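Local coordinates for protein 2-C-methyl-D-erythritol 4-phosphate cytidylyltransferase (Thermus thermophilus HB8, PDB 2PX7) that probably catalyses the formation of 4-diphosphocytidyl-2-C-methyl-D-erythritol and diphosphate from CTP and 2-C-methyl-D-erythritol 4-phosphate, a step in isoprenoid biosynthesis, at residues W57-F62 and A66-A71; L108-D113 and A125-A130; K44-V49 and P74-P79; R121-R126 and L166-Q171; T214-T219 and E228-V233. All blocks are in the same frame, centred on the assembly; numbering follows the deposited sequence.

From the N terminus, contact 3 opens first, at 44-49, and closes at 74-79; contact 1 opens and closes within that span. Contact 3 joins two loops that follow the parallel strands 27-31 and 67-72, while contact 1 packs helix 54-61 against strand 67-72. Contact 2 then seats helix 121-134 on strand 108-111. Contact 4 begins on the same helix, with Ala125 and Arg126 shared, and closes much later, on strand 165-174, next to 108-111 in the sheet. Contact 5 comes last, tying the loop after strand 207-210 to helix 221-231. The ring of Phe62 bridges contact 1 to contacts 2 and 4.

Contact 1 of 5, residues W57-F62 and A66-A71; sequences WTLAAF and AEVLVA
Leu59 and Val68 meet inside a beta-alpha-beta crossover: strand 27-31 is followed by helix 54-61 and then by strand 67-72, its parallel neighbour in the main sheet, and this contact seats the end of the helix on the second strand. The methyl CD2 of Leu59 does most of the touching. It lies 3.5 Å from Val68 CG1, tighter than usual for two carbons, and 4.3 Å from Val70 CG2, which places it against two valines that project from one face of the strand. The side chains of Leu59 and Val68 cross obliquely. Val68 offers both its branches. With CG1 anti to the backbone N (chi1 -176°), that methyl is given to Leu59, and CG2 is left to approach the carbonyl O of Phe62 at 3.9 Å. Phe62 is the first residue to leave helical backbone angles, although its N still bonds to Thr58 O at 3.1 Å. Its CB starts toward the strand, but the ring leads away, onto Val28 and against the imidazole of His112 with the two planes at about 60°. The closest backbone approach, 7.7 Å between the CA atoms of Phe62 and Val68, puts the residue just after the helix beside the start of the strand. Val68 itself also rests on Ile30, and Val70 on Phe86. Since the side chains that meet are wholly aliphatic, the interface relies on shape and on exclusion of water, with no hydrogen bond between the two segments.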
# COMPACT_ATOMS: atom_id res chain seq x y z
N TRP A 57 -16.13 2.14 13.80
CA TRP A 57 -15.03 2.98 13.30
C TRP A 57 -15.48 3.98 12.23
O TRP A 57 -15.20 5.16 12.37
CB TRP A 57 -13.85 2.14 12.79
CG TRP A 57 -13.02 1.49 13.86
CD1 TRP A 57 -12.95 0.16 14.14
CD2 TRP A 57 -12.11 2.14 14.77
NE1 TRP A 57 -12.08 -0.07 15.18
CE2 TRP A 57 -11.55 1.13 15.58
CE3 TRP A 57 -11.73 3.47 14.98
CZ2 TRP A 57 -10.61 1.40 16.59
CZ3 TRP A 57 -10.80 3.75 16.00
CH2 TRP A 57 -10.25 2.71 16.79
N THR A 58 -16.19 3.54 11.18
CA THR A 58 -16.59 4.53 10.15
C THR A 58 -17.61 5.53 10.67
O THR A 58 -17.54 6.69 10.32
CB THR A 58 -17.02 3.97 8.72
OG1 THR A 58 -18.44 3.77 8.65
CG2 THR A 58 -16.28 2.75 8.32
N LEU A 59 -18.53 5.08 11.52
CA LEU A 59 -19.52 6.00 12.10
C LEU A 59 -18.91 7.11 12.94
O LEU A 59 -19.41 8.24 12.94
CB LEU A 59 -20.61 5.24 12.88
CG LEU A 59 -21.54 4.36 12.02
CD1 LEU A 59 -22.67 3.78 12.85
CD2 LEU A 59 -22.09 5.13 10.82
N ALA A 60 -17.81 6.80 13.64
CA ALA A 60 -17.02 7.80 14.34
C ALA A 60 -16.33 8.78 13.39
O ALA A 60 -16.32 9.99 13.63
CB ALA A 60 -16.00 7.12 15.28
N ALA A 61 -15.75 8.27 12.30
CA ALA A 61 -15.09 9.11 11.29
C ALA A 61 -16.02 10.11 10.60
O ALA A 61 -15.59 11.20 10.19
CB ALA A 61 -14.39 8.24 10.25
N PHE A 62 -17.30 9.76 10.50
CA PHE A 62 -18.29 10.63 9.87
C PHE A 62 -19.34 11.18 10.85
O PHE A 62 -20.47 11.47 10.46
CB PHE A 62 -18.96 9.87 8.70
CG PHE A 62 -18.01 9.52 7.58
CD1 PHE A 62 -17.62 10.47 6.65
CD2 PHE A 62 -17.50 8.24 7.46
CE1 PHE A 62 -16.75 10.14 5.61
CE2 PHE A 62 -16.63 7.91 6.43
CZ PHE A 62 -16.25 8.87 5.51
N ALA A 66 -24.40 15.24 8.37
CA ALA A 66 -25.83 15.46 8.61
C ALA A 66 -26.66 14.17 8.49
O ALA A 66 -27.66 14.01 9.18
CB ALA A 66 -26.37 16.57 7.69
N GLU A 67 -26.22 13.24 7.64
CA GLU A 67 -26.94 11.99 7.37
C GLU A 67 -25.96 10.86 7.01
O GLU A 67 -25.12 11.01 6.12
CB GLU A 67 -27.94 12.22 6.22
CG GLU A 67 -28.73 11.00 5.77
CD GLU A 67 -29.66 11.31 4.60
OE1 GLU A 67 -29.18 11.61 3.49
OE2 GLU A 67 -30.90 11.23 4.80
N VAL A 68 -26.05 9.75 7.74
CA VAL A 68 -25.27 8.55 7.45
C VAL A 68 -26.25 7.42 7.10
O VAL A 68 -27.18 7.11 7.87
CB VAL A 68 -24.34 8.12 8.61
CG1 VAL A 68 -23.47 6.92 8.21
CG2 VAL A 68 -23.46 9.30 9.09
N LEU A 69 -26.05 6.82 5.93
CA LEU A 69 -26.89 5.72 5.45
C LEU A 69 -26.01 4.50 5.24
O LEU A 69 -24.98 4.58 4.57
CB LEU A 69 -27.57 6.12 4.14
CG LEU A 69 -28.53 7.32 4.19
CD1 LEU A 69 -28.72 7.91 2.82
CD2 LEU A 69 -29.89 6.91 4.76
N VAL A 70 -26.42 3.39 5.83
CA VAL A 70 -25.63 2.17 5.87
C VAL A 70 -26.40 1.00 5.25
O VAL A 70 -27.58 0.80 5.56
CB VAL A 70 -25.23 1.79 7.32
CG1 VAL A 70 -24.38 0.50 7.35
CG2 VAL A 70 -24.48 2.95 7.99
N ALA A 71 -25.72 0.24 4.40
CA ALA A 71 -26.28 -0.96 3.81
C ALA A 71 -25.71 -2.18 4.52
O ALA A 71 -24.49 -2.27 4.70
CB ALA A 71 -25.96 -1.03 2.33

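Contact 2 of 5, residues L108-D113 and A125-A130; sequences LVLVHD and ARVLEA
Leu110 CD2 lies 3.6 Å from Val127 CG1, and this pair crosses at a slant. The other methyl of Leu110, CD1, approaches Leu128 CD1 at 4.2 Å, and here the two side chains cross at about a right angle. In Leu110 a chi1 of -66° sets CG anti to the carbonyl carbon, and a chi2 of 168° then places CD1 and CD2, which meet Leu128 and Val127 respectively. Leu108 also turns its CD2 branch to Leu128, but the modelled separation of their terminal carbons is too short to be trusted. All four side chains are aliphatic and buried. A second shell limits them: Phe62 backs Leu110, Phe174 packs on Leu108, and Leu128 rests on Glu25. Behind the side chains, helix 121-134 runs roughly antiparallel to the strand, with short axes 142° apart in direction and 9.5 Å apart at closest approach. Strand 108-111 is itself an inner strand, held by backbone bonds to Ser27 and Leu29 of parallel strand 27-31 and to Gln171 and Phe173 of antiparallel strand 165-174; helix 121-134 covers one face, while Val109 and Val111 meet helix 175-188 on the other.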
# COMPACT_ATOMS: atom_id res chain seq x y z
N LEU A 108 -24.97 16.60 -1.73
CA LEU A 108 -23.58 16.15 -1.76
C LEU A 108 -23.46 14.81 -1.05
O LEU A 108 -24.08 14.61 -0.01
CB LEU A 108 -22.67 17.21 -1.11
CG LEU A 108 -21.24 17.22 -1.62
CD1 LEU A 108 -21.12 18.00 -2.90
CD2 LEU A 108 -20.32 17.80 -0.57
N VAL A 109 -22.71 13.88 -1.63
CA VAL A 109 -22.54 12.55 -1.02
C VAL A 109 -21.08 12.18 -0.84
O VAL A 109 -20.26 12.50 -1.67
CB VAL A 109 -23.22 11.38 -1.82
CG1 VAL A 109 -24.67 11.34 -1.55
CG2 VAL A 109 -22.93 11.45 -3.35
N LEU A 110 -20.80 11.46 0.24
CA LEU A 110 -19.53 10.76 0.41
C LEU A 110 -19.82 9.27 0.46
O LEU A 110 -20.74 8.83 1.16
CB LEU A 110 -18.81 11.21 1.67
CG LEU A 110 -18.31 12.66 1.73
CD1 LEU A 110 -17.88 13.02 3.14
CD2 LEU A 110 -17.14 12.92 0.74
N VAL A 111 -19.09 8.50 -0.33
CA VAL A 111 -19.26 7.06 -0.35
C VAL A 111 -17.99 6.41 0.20
O VAL A 111 -16.89 6.68 -0.30
CB VAL A 111 -19.52 6.53 -1.78
CG1 VAL A 111 -19.99 5.07 -1.73
CG2 VAL A 111 -20.55 7.42 -2.50
N HIS A 112 -18.14 5.57 1.21
CA HIS A 112 -16.98 5.05 1.92
C HIS A 112 -17.02 3.55 2.15
O HIS A 112 -18.06 3.00 2.50
CB HIS A 112 -16.79 5.80 3.25
CG HIS A 112 -15.54 5.40 3.98
ND1 HIS A 112 -14.28 5.67 3.49
CD2 HIS A 112 -15.37 4.73 5.14
CE1 HIS A 112 -13.38 5.19 4.33
NE2 HIS A 112 -14.01 4.61 5.34
N ASP A 113 -15.88 2.89 1.92
CA ASP A 113 -15.68 1.48 2.21
C ASP A 113 -15.54 1.29 3.70
O ASP A 113 -14.65 1.88 4.28
CB ASP A 113 -14.36 1.00 1.63
CG ASP A 113 -14.37 0.93 0.15
OD1 ASP A 113 -15.46 1.08 -0.47
OD2 ASP A 113 -13.26 0.72 -0.41
N ALA A 125 -12.53 16.06 5.13
CA ALA A 125 -12.71 17.47 4.76
C ALA A 125 -12.11 17.76 3.41
O ALA A 125 -12.69 18.51 2.63
CB ALA A 125 -12.08 18.42 5.84
N ARG A 126 -10.94 17.17 3.14
CA ARG A 126 -10.26 17.34 1.86
C ARG A 126 -11.09 16.76 0.70
O ARG A 126 -11.21 17.37 -0.35
CB ARG A 126 -8.86 16.70 1.95
CG ARG A 126 -7.95 16.83 0.70
CD ARG A 126 -6.66 15.97 0.89
NE ARG A 126 -6.11 16.21 2.22
CZ ARG A 126 -5.57 15.30 3.02
NH1 ARG A 126 -5.43 14.03 2.68
NH2 ARG A 126 -5.14 15.69 4.21
N VAL A 127 -11.67 15.58 0.90
CA VAL A 127 -12.50 14.96 -0.13
C VAL A 127 -13.76 15.82 -0.34
O VAL A 127 -14.07 16.20 -1.47
CB VAL A 127 -12.87 13.49 0.20
CG1 VAL A 127 -13.90 12.96 -0.83
CG2 VAL A 127 -11.62 12.64 0.22
N LEU A 128 -14.43 16.13 0.76
CA LEU A 128 -15.64 16.96 0.73
C LEU A 128 -15.42 18.32 0.07
O LEU A 128 -16.18 18.72 -0.82
CB LEU A 128 -16.22 17.12 2.14
CG LEU A 128 -17.57 17.84 2.26
CD1 LEU A 128 -18.70 16.92 1.88
CD2 LEU A 128 -17.80 18.35 3.67
N GLU A 129 -14.40 19.04 0.53
CA GLU A 129 -14.02 20.34 -0.01
C GLU A 129 -13.88 20.31 -1.53
O GLU A 129 -14.44 21.16 -2.22
CB GLU A 129 -12.71 20.83 0.63
CG GLU A 129 -12.44 22.33 0.48
CD GLU A 129 -11.79 22.71 -0.84
OE1 GLU A 129 -10.96 21.93 -1.36
OE2 GLU A 129 -12.11 23.81 -1.35
N ALA A 130 -13.13 19.33 -2.05
CA ALA A 130 -12.95 19.20 -3.50
C ALA A 130 -14.24 18.78 -4.21
O ALA A 130 -14.52 19.21 -5.33
CB ALA A 130 -11.80 18.25 -3.83

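Contact 3 of 5, residues K44-V49 and P74-P79; sequences KAFLQV and PGAEPP
Phe46 makes every close approach to 74-79, and the contacts divide into apolar packing and one meeting with a backbone carbonyl. In the apolar group, ring atom CE1 lies 3.8 Å from Pro79 CG, and on the other flank CE2 reaches Ala76 CB at 4.2 Å. Phe46 and Pro79 approach from opposite directions. With CG anti to its own carbonyl carbon (chi1 -53°), the ring is carried out to the proline-rich loop. In the second group, CZ sits 3.6 Å from the carbonyl O of Glu77, so the far end of the ring fits between the alanine and the proline and meets the carbonyl of a residue that lies between them in the chain. All these partners come obliquely to the ring plane. Replacing Phe46 by an alanine would probably leave Ala76 and Pro79 without their shared partner and open a gap between the two loops. The ring also rests on Leu72 and the proline on Leu55, which ties this surface contact to strand 67-72 and helix 54-61. A backbone bond from Leu47 N to Lys44 O, 3.1 Å, closes the short 3-10 turn at the start of 44-49. Lys44, a predicted transition state stabiliser, leads away from this contact and turns its NZ to Ile218 O. The contact thus joins loops following neighbouring parallel strands of a Rossmann-like nucleotidyltransferase sheet.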
# COMPACT_ATOMS: atom_id res chain seq x y z
N LYS A 44 -18.70 -8.25 7.27
CA LYS A 44 -17.52 -7.38 7.40
C LYS A 44 -17.74 -6.16 8.31
O LYS A 44 -16.82 -5.73 9.02
CB LYS A 44 -17.04 -6.93 6.02
CG LYS A 44 -15.66 -6.27 6.00
CD LYS A 44 -14.55 -7.25 6.44
CE LYS A 44 -13.16 -6.81 6.00
NZ LYS A 44 -12.98 -6.83 4.52
N ALA A 45 -18.95 -5.62 8.28
CA ALA A 45 -19.29 -4.45 9.09
C ALA A 45 -19.15 -4.73 10.59
O ALA A 45 -18.87 -3.82 11.36
CB ALA A 45 -20.68 -3.96 8.77
N PHE A 46 -19.35 -5.98 10.98
CA PHE A 46 -19.27 -6.39 12.38
C PHE A 46 -17.93 -7.04 12.76
O PHE A 46 -17.81 -7.66 13.81
CB PHE A 46 -20.44 -7.31 12.76
CG PHE A 46 -21.81 -6.74 12.43
CD1 PHE A 46 -22.05 -5.37 12.44
CD2 PHE A 46 -22.88 -7.60 12.15
CE1 PHE A 46 -23.31 -4.86 12.14
CE2 PHE A 46 -24.15 -7.09 11.86
CZ PHE A 46 -24.36 -5.72 11.85
N LEU A 47 -16.92 -6.89 11.91
CA LEU A 47 -15.57 -7.35 12.25
C LEU A 47 -14.96 -6.43 13.31
O LEU A 47 -14.89 -5.21 13.11
CB LEU A 47 -14.67 -7.44 11.01
CG LEU A 47 -13.22 -7.92 11.20
CD1 LEU A 47 -13.13 -9.44 11.30
CD2 LEU A 47 -12.34 -7.42 10.06
N GLN A 48 -14.54 -7.01 14.43
CA GLN A 48 -13.92 -6.26 15.52
C GLN A 48 -12.48 -5.90 15.19
O GLN A 48 -11.70 -6.73 14.73
CB GLN A 48 -13.96 -7.06 16.84
CG GLN A 48 -15.23 -6.88 17.66
CD GLN A 48 -15.21 -5.66 18.56
OE1 GLN A 48 -14.16 -5.26 19.08
NE2 GLN A 48 -16.37 -5.05 18.76
N VAL A 49 -12.14 -4.64 15.44
CA VAL A 49 -10.78 -4.14 15.30
C VAL A 49 -10.52 -3.26 16.51
O VAL A 49 -10.98 -2.12 16.58
CB VAL A 49 -10.59 -3.32 13.97
CG1 VAL A 49 -9.16 -2.81 13.84
CG2 VAL A 49 -10.97 -4.14 12.74
N PRO A 74 -28.79 -8.66 3.84
CA PRO A 74 -30.13 -9.04 4.30
C PRO A 74 -30.06 -10.07 5.43
O PRO A 74 -29.25 -11.00 5.37
CB PRO A 74 -30.76 -9.65 3.05
CG PRO A 74 -30.04 -8.98 1.89
CD PRO A 74 -28.63 -8.85 2.39
N GLY A 75 -30.89 -9.91 6.46
CA GLY A 75 -30.86 -10.81 7.61
C GLY A 75 -29.98 -10.36 8.77
O GLY A 75 -30.23 -10.73 9.92
N ALA A 76 -28.96 -9.55 8.49
CA ALA A 76 -28.09 -8.99 9.54
C ALA A 76 -28.82 -7.87 10.27
O ALA A 76 -29.37 -6.96 9.64
CB ALA A 76 -26.78 -8.48 8.95
N GLU A 77 -28.82 -7.94 11.60
CA GLU A 77 -29.55 -6.99 12.43
C GLU A 77 -28.75 -5.71 12.68
O GLU A 77 -27.64 -5.77 13.22
CB GLU A 77 -29.95 -7.62 13.77
CG GLU A 77 -31.29 -8.34 13.75
CD GLU A 77 -32.47 -7.40 14.02
OE1 GLU A 77 -32.24 -6.23 14.40
OE2 GLU A 77 -33.63 -7.85 13.86
N PRO A 78 -29.32 -4.54 12.31
CA PRO A 78 -28.67 -3.26 12.59
C PRO A 78 -28.42 -3.09 14.09
O PRO A 78 -29.28 -3.45 14.90
CB PRO A 78 -29.70 -2.24 12.10
CG PRO A 78 -30.52 -2.98 11.10
CD PRO A 78 -30.61 -4.36 11.63
N PRO A 79 -27.25 -2.55 14.47
CA PRO A 79 -26.98 -2.33 15.90
C PRO A 79 -27.76 -1.13 16.43
O PRO A 79 -28.05 -0.18 15.68
CB PRO A 79 -25.47 -2.08 15.95
CG PRO A 79 -24.96 -2.39 14.56
CD PRO A 79 -26.10 -2.15 13.64

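Contact 4 of 5, residues R121-R126 and L166-Q171; sequences RGLVAR and LVQTPQ
Leu123 has its CG anti to the backbone N (chi1 -173°), and a chi2 of 47° turns CD2 toward the 166-171 segment. That methyl stands 4.2 Å from the carbonyl O of Thr169 and 4.5 Å from Gln168 OE1, while CG faces Pro170 CD at 4.4 Å. These are loose van der Waals approaches, and the leucine lies over the chain just where Thr169 joins Pro170 through a cis peptide bond. Val124, beside it on the helix, adds buried surface without a close contact. Strand 165-174 is interrupted at this place, and helix 121-134 covers the interruption; next to it in the sheet runs strand 108-111, and just beyond the end of that strand Asp113 gives its N-H to Thr169 OG1. Earlier in the segment, Leu166 and Val167 pair antiparallel with a strand of the second subunit, so the sheet continues across the dimer interface. Within the segment the break is spanned by a side-chain bond: Gln171 NE2 gives a hydrogen to Gln168 O at 3.3 Å, nearly straight at 173°, with the acceptor almost in the plane of the Gln171 amide. The amide of Gln168 is directed by Glu212, whose N bonds to OE1. Outside the two segments, the carboxylate of Glu212 forms a salt bridge with Arg126, and Gly122 O lies 3.7 Å above one face of the Arg126 guanidinium, offset toward the rim.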
# COMPACT_ATOMS: atom_id res chain seq x y z
N ARG A 121 -10.15 13.07 9.93
CA ARG A 121 -10.99 14.22 9.68
C ARG A 121 -10.41 15.06 8.55
O ARG A 121 -11.15 15.63 7.75
CB ARG A 121 -11.18 15.06 10.95
CG ARG A 121 -12.56 15.70 11.05
CD ARG A 121 -12.51 17.13 11.60
NE ARG A 121 -13.16 18.09 10.68
CZ ARG A 121 -14.47 18.28 10.56
NH1 ARG A 121 -15.34 17.57 11.27
NH2 ARG A 121 -14.93 19.19 9.69
N GLY A 122 -9.08 15.12 8.50
CA GLY A 122 -8.37 15.78 7.41
C GLY A 122 -8.72 15.20 6.04
O GLY A 122 -8.97 15.95 5.11
N LEU A 123 -8.72 13.88 5.92
CA LEU A 123 -9.06 13.23 4.64
C LEU A 123 -10.50 13.54 4.23
O LEU A 123 -10.74 13.97 3.12
CB LEU A 123 -8.83 11.71 4.71
CG LEU A 123 -8.97 10.88 3.42
CD1 LEU A 123 -8.24 11.49 2.24
CD2 LEU A 123 -8.44 9.50 3.67
N VAL A 124 -11.44 13.33 5.14
CA VAL A 124 -12.85 13.63 4.89
C VAL A 124 -13.04 15.07 4.39
O VAL A 124 -13.63 15.26 3.32
CB VAL A 124 -13.75 13.36 6.13
CG1 VAL A 124 -15.24 13.55 5.78
CG2 VAL A 124 -13.54 11.94 6.65
N ALA A 125 -12.53 16.06 5.13
CA ALA A 125 -12.71 17.47 4.76
C ALA A 125 -12.11 17.76 3.41
O ALA A 125 -12.69 18.51 2.63
CB ALA A 125 -12.08 18.42 5.84
N ARG A 126 -10.94 17.17 3.14
CA ARG A 126 -10.26 17.34 1.86
C ARG A 126 -11.09 16.76 0.70
O ARG A 126 -11.21 17.37 -0.35
CB ARG A 126 -8.86 16.70 1.95
CG ARG A 126 -7.95 16.83 0.70
CD ARG A 126 -6.66 15.97 0.89
NE ARG A 126 -6.11 16.21 2.22
CZ ARG A 126 -5.57 15.30 3.02
NH1 ARG A 126 -5.43 14.03 2.68
NH2 ARG A 126 -5.14 15.69 4.21
N LEU A 166 -2.90 4.34 -6.21
CA LEU A 166 -3.82 3.53 -5.45
C LEU A 166 -5.02 4.41 -5.11
O LEU A 166 -4.86 5.51 -4.55
CB LEU A 166 -3.15 3.00 -4.16
CG LEU A 166 -1.92 2.12 -4.39
CD1 LEU A 166 -1.28 1.74 -3.08
CD2 LEU A 166 -2.26 0.89 -5.20
N VAL A 167 -6.21 3.94 -5.46
CA VAL A 167 -7.44 4.69 -5.23
C VAL A 167 -8.04 4.32 -3.88
O VAL A 167 -8.20 3.13 -3.56
CB VAL A 167 -8.45 4.44 -6.39
CG1 VAL A 167 -9.71 5.26 -6.20
CG2 VAL A 167 -7.82 4.79 -7.74
N GLN A 168 -8.38 5.34 -3.08
CA GLN A 168 -9.00 5.10 -1.76
C GLN A 168 -10.43 5.64 -1.73
O GLN A 168 -10.98 6.00 -2.77
CB GLN A 168 -8.18 5.75 -0.64
CG GLN A 168 -6.67 5.46 -0.72
CD GLN A 168 -5.96 6.02 0.47
OE1 GLN A 168 -5.97 7.23 0.69
NE2 GLN A 168 -5.36 5.16 1.26
N THR A 169 -11.01 5.68 -0.53
CA THR A 169 -12.29 6.31 -0.26
C THR A 169 -12.10 7.13 1.04
O THR A 169 -11.11 6.93 1.72
CB THR A 169 -13.48 5.26 -0.10
OG1 THR A 169 -13.36 4.56 1.15
CG2 THR A 169 -13.50 4.25 -1.26
N PRO A 170 -13.03 8.04 1.38
CA PRO A 170 -14.32 8.32 0.74
C PRO A 170 -14.18 8.99 -0.62
O PRO A 170 -13.24 9.76 -0.86
CB PRO A 170 -15.01 9.27 1.73
CG PRO A 170 -13.88 9.95 2.47
CD PRO A 170 -12.79 8.90 2.56
N GLN A 171 -15.12 8.67 -1.53
CA GLN A 171 -15.25 9.39 -2.80
C GLN A 171 -16.46 10.34 -2.73
O GLN A 171 -17.53 9.94 -2.27
CB GLN A 171 -15.36 8.40 -3.96
CG GLN A 171 -14.27 7.31 -3.93
CD GLN A 171 -14.13 6.53 -5.20
OE1 GLN A 171 -15.01 6.57 -6.09
NE2 GLN A 171 -13.00 5.85 -5.34

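Contact 5 of 5, residues T214-T219 and E228-V233; sequences TAFKIT and EALARV
Thr214 and Leu230 mark the closest backbone approach, 8.3 Å between CA atoms, where an irregular 214-219 segment passes the last turns of helix 221-231. Leu230 CD2 carries the contact. It lies 3.8 Å from Thr214 CG2 and 3.9 Å from Thr214 CB, and the two side chains cross at about a right angle. Leu230 reaches across because its CG stands anti to the backbone N (chi1 -171°). The same methyl meets Phe216 CE2 at 4.3 Å, obliquely to the ring. On Thr214 the hydroxyl lies between the backbone N and the carbonyl carbon, which leaves CG2 for the leucine, while OG1 makes a weak hydrogen bond to Phe118 O. Between strand 207-210 and helix 221-231, this loop carries Lys217, predicted to position the methylerythritol phosphate substrate; Lys217 itself does not touch the helix segment. Further along the loop, Ile218 packs on Leu224 and Ala227 of the helix. The contact borders the dimer interface: Thr214 packs on Val225 of the second subunit and Leu230 on Leu226 of that subunit, while Ala229 meets Val233 of the other chain.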
# COMPACT_ATOMS: atom_id res chain seq x y z
N THR A 214 -2.99 5.74 6.29
CA THR A 214 -3.78 5.13 7.36
C THR A 214 -5.15 4.65 6.88
O THR A 214 -5.75 3.79 7.51
CB THR A 214 -3.98 6.11 8.51
OG1 THR A 214 -4.47 7.34 7.98
CG2 THR A 214 -2.64 6.36 9.23
N ALA A 215 -5.63 5.20 5.76
CA ALA A 215 -6.90 4.81 5.18
C ALA A 215 -6.83 3.53 4.33
O ALA A 215 -7.53 3.40 3.33
CB ALA A 215 -7.49 5.94 4.38
N PHE A 216 -6.01 2.57 4.76
CA PHE A 216 -5.86 1.32 4.02
C PHE A 216 -7.08 0.44 4.22
O PHE A 216 -7.82 0.56 5.21
CB PHE A 216 -4.56 0.58 4.40
CG PHE A 216 -4.47 0.19 5.86
CD1 PHE A 216 -4.95 -1.04 6.30
CD2 PHE A 216 -3.90 1.05 6.79
CE1 PHE A 216 -4.86 -1.40 7.66
CE2 PHE A 216 -3.83 0.70 8.14
CZ PHE A 216 -4.31 -0.52 8.57
N LYS A 217 -7.30 -0.45 3.25
CA LYS A 217 -8.45 -1.34 3.28
C LYS A 217 -8.04 -2.61 4.01
O LYS A 217 -6.97 -3.15 3.75
CB LYS A 217 -8.91 -1.66 1.84
CG LYS A 217 -10.15 -2.52 1.74
CD LYS A 217 -10.64 -2.72 0.30
CE LYS A 217 -12.15 -3.07 0.29
NZ LYS A 217 -12.62 -3.74 -0.97
N ILE A 218 -8.87 -3.08 4.94
CA ILE A 218 -8.63 -4.37 5.59
C ILE A 218 -9.22 -5.47 4.72
O ILE A 218 -10.45 -5.64 4.64
CB ILE A 218 -9.20 -4.44 7.02
CG1 ILE A 218 -8.57 -3.35 7.89
CG2 ILE A 218 -8.97 -5.85 7.61
CD1 ILE A 218 -9.22 -3.19 9.26
N THR A 219 -8.33 -6.19 4.04
CA THR A 219 -8.74 -7.25 3.13
C THR A 219 -8.26 -8.62 3.61
O THR A 219 -9.05 -9.56 3.70
CB THR A 219 -8.18 -6.99 1.74
OG1 THR A 219 -8.60 -5.69 1.30
CG2 THR A 219 -8.68 -8.04 0.75
N GLU A 228 -5.08 -3.63 14.16
CA GLU A 228 -5.01 -3.68 15.63
C GLU A 228 -3.90 -2.82 16.27
O GLU A 228 -4.06 -2.33 17.39
CB GLU A 228 -4.92 -5.12 16.13
CG GLU A 228 -6.22 -5.64 16.74
CD GLU A 228 -6.87 -6.75 15.93
OE1 GLU A 228 -6.15 -7.47 15.21
OE2 GLU A 228 -8.11 -6.93 16.05
N ALA A 229 -2.80 -2.61 15.55
CA ALA A 229 -1.73 -1.74 16.04
C ALA A 229 -2.14 -0.26 16.04
O ALA A 229 -1.98 0.44 17.05
CB ALA A 229 -0.44 -1.95 15.22
N LEU A 230 -2.67 0.21 14.91
CA LEU A 230 -3.10 1.60 14.80
C LEU A 230 -4.30 1.94 15.70
O LEU A 230 -4.46 3.09 16.13
CB LEU A 230 -3.39 1.95 13.33
CG LEU A 230 -3.67 3.39 12.91
CD1 LEU A 230 -2.59 4.37 13.38
CD2 LEU A 230 -3.78 3.44 11.40
N ALA A 231 -5.14 0.93 15.98
CA ALA A 231 -6.37 1.10 16.76
C ALA A 231 -6.12 1.52 18.22
O ALA A 231 -6.93 2.25 18.81
CB ALA A 231 -7.20 -0.17 16.72
N ARG A 232 -4.99 1.07 18.77
CA ARG A 232 -4.58 1.39 20.14
C ARG A 232 -4.26 2.87 20.32
O ARG A 232 -4.39 3.41 21.42
CB ARG A 232 -3.38 0.55 20.55
CG ARG A 232 -3.59 -0.96 20.39
CD ARG A 232 -2.35 -1.74 20.82
NE ARG A 232 -2.23 -3.02 20.12
CZ ARG A 232 -2.72 -4.18 20.54
NH1 ARG A 232 -3.40 -4.25 21.69
NH2 ARG A 232 -2.54 -5.28 19.81
N VAL A 233 -3.85 3.53 19.24
CA VAL A 233 -3.47 4.94 19.28
C VAL A 233 -4.36 5.81 18.38
O VAL A 233 -5.21 5.32 17.64
CB VAL A 233 -1.98 5.16 18.87
CG1 VAL A 233 -1.04 4.37 19.80
CG2 VAL A 233 -1.76 4.79 17.40